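Local coordinates for PHD finger protein 14 (Danio rerio, PDB 7D86) that reads chromatin by binding histone H3, preferably its unmodified form, and represses PDGFRA expression, at residues A[127-132]-A[154-159]. Numbering follows the deposited sequence.
With ZN (zinc ion), chain D.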
# COMPACT_ATOMS: atom_id res chain seq x y z
N GLY A 127 2.24 16.74 -3.93
CA GLY A 127 2.89 17.31 -5.10
C GLY A 127 4.29 17.85 -4.90
O GLY A 127 4.83 18.46 -5.82
N ALA A 128 4.90 17.63 -3.73
CA ALA A 128 6.21 18.21 -3.45
C ALA A 128 7.32 17.56 -4.26
O ALA A 128 8.30 18.23 -4.61
CB ALA A 128 6.52 18.12 -1.96
N LYS A 129 7.21 16.26 -4.53
CA LYS A 129 8.25 15.51 -5.23
C LYS A 129 7.69 14.91 -6.51
O LYS A 129 6.48 14.81 -6.70
CB LYS A 129 8.80 14.38 -4.34
CG LYS A 129 9.54 14.87 -3.10
CD LYS A 129 10.89 15.45 -3.48
CE LYS A 129 11.41 16.41 -2.42
NZ LYS A 129 11.35 15.83 -1.05
N GLU A 130 8.60 14.53 -7.41
CA GLU A 130 8.22 13.83 -8.63
C GLU A 130 8.54 12.35 -8.47
O GLU A 130 9.66 11.98 -8.11
CB GLU A 130 8.93 14.40 -9.86
CG GLU A 130 8.66 13.59 -11.12
CD GLU A 130 9.15 14.27 -12.38
OE1 GLU A 130 9.95 15.23 -12.27
OE2 GLU A 130 8.74 13.85 -13.48
N CYS A 131 7.54 11.51 -8.74
CA CYS A 131 7.74 10.07 -8.66
C CYS A 131 8.58 9.59 -9.83
O CYS A 131 8.24 9.84 -10.99
CB CYS A 131 6.40 9.35 -8.64
SG CYS A 131 6.53 7.55 -8.77
N SER A 132 9.68 8.91 -9.54
CA SER A 132 10.56 8.43 -10.59
C SER A 132 10.09 7.13 -11.22
O SER A 132 10.69 6.69 -12.21
CB SER A 132 11.98 8.23 -10.03
OG SER A 132 11.96 7.29 -8.97
N ARG A 154 18.39 9.35 -2.17
CA ARG A 154 17.23 10.19 -2.38
C ARG A 154 16.55 9.87 -3.71
O ARG A 154 16.56 10.68 -4.63
CB ARG A 154 17.62 11.67 -2.32
CG ARG A 154 18.07 12.17 -0.94
CD ARG A 154 16.91 12.24 0.05
NE ARG A 154 16.60 10.93 0.61
CZ ARG A 154 15.52 10.66 1.33
NH1 ARG A 154 15.33 9.43 1.79
NH2 ARG A 154 14.63 11.62 1.59
N SER A 155 15.97 8.68 -3.81
CA SER A 155 15.12 8.30 -4.93
C SER A 155 13.68 8.32 -4.45
O SER A 155 13.36 7.67 -3.45
CB SER A 155 15.46 6.91 -5.47
OG SER A 155 16.75 6.89 -6.07
N PHE A 156 12.81 9.03 -5.16
CA PHE A 156 11.43 9.23 -4.73
C PHE A 156 10.44 8.49 -5.62
O PHE A 156 10.61 8.43 -6.84
CB PHE A 156 11.08 10.72 -4.70
CG PHE A 156 11.92 11.51 -3.76
CD1 PHE A 156 11.78 11.37 -2.39
CD2 PHE A 156 12.87 12.39 -4.24
CE1 PHE A 156 12.58 12.09 -1.51
CE2 PHE A 156 13.67 13.12 -3.36
CZ PHE A 156 13.52 12.96 -2.00
N PHE A 157 9.38 7.97 -5.00
CA PHE A 157 8.35 7.26 -5.74
C PHE A 157 7.09 7.17 -4.89
O PHE A 157 7.14 7.19 -3.66
CB PHE A 157 8.81 5.85 -6.14
CG PHE A 157 9.83 5.25 -5.22
CD1 PHE A 157 9.49 4.85 -3.94
CD2 PHE A 157 11.14 5.05 -5.65
CE1 PHE A 157 10.44 4.30 -3.08
CE2 PHE A 157 12.09 4.49 -4.80
CZ PHE A 157 11.73 4.11 -3.52
N HIS A 158 5.94 7.06 -5.57
CA HIS A 158 4.70 6.76 -4.86
C HIS A 158 4.81 5.39 -4.22
O HIS A 158 5.50 4.50 -4.73
CB HIS A 158 3.51 6.77 -5.82
CG HIS A 158 3.24 8.10 -6.44
ND1 HIS A 158 3.36 8.33 -7.80
CD2 HIS A 158 2.83 9.27 -5.89
CE1 HIS A 158 3.05 9.59 -8.05
NE2 HIS A 158 2.73 10.18 -6.91
N VAL A 159 4.07 5.20 -3.12
CA VAL A 159 4.10 3.92 -2.43
C VAL A 159 3.62 2.80 -3.35
O VAL A 159 4.21 1.71 -3.38
CB VAL A 159 3.26 3.98 -1.14
CG1 VAL A 159 3.22 2.60 -0.48
CG2 VAL A 159 3.83 5.03 -0.20
ZN ZN D . 4.24 7.18 -9.30
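Cys131 and His158 meet at a zinc ion, which Cys131 SG binds at 2.4 Å and His158 ND1 at 2.1 Å. The thiolate also accepts a nearly straight hydrogen bond from His158 N (Cys131 SG to His158 N 3.3 Å, 165° at the hydrogen), so the backbone of one ligand steadies the sulfur of the other and probably tempers its negative charge. Cys131 CB lies obliquely against the imidazole, 3.3 Å from His158 ND1, while NE2 donates to Thr142 O; metal and carbonyl together fix the rotation of the ring. Cys134 and Cys161 complete this site of three cysteines and one histidine in the second PHD-type finger of the PZP module, in which Cys131 begins the CxxC knuckle and His158 sits at the N-cap position before helix 159-164. Away from the buried zinc ligands the contact runs out to the solvent side. Here the exposed Ser132, one residue further along the knuckle, grips Phe156 O twice, N at 2.9 Å and OG at 2.8 Å, the two donors arriving from opposite faces of the carbonyl plane. Lys129, its chain bent at chi2 (-73°) and again at chi4, lays CD over one face of the Phe156 ring, 3.8 Å from the ring centroid, and NZ of this exposed lysine makes an off-centre cation-pi contact, 4.2 Å from the same centroid. Glu130 points its CB away from 154-159, and its OE1 forms a salt bridge with Arg141.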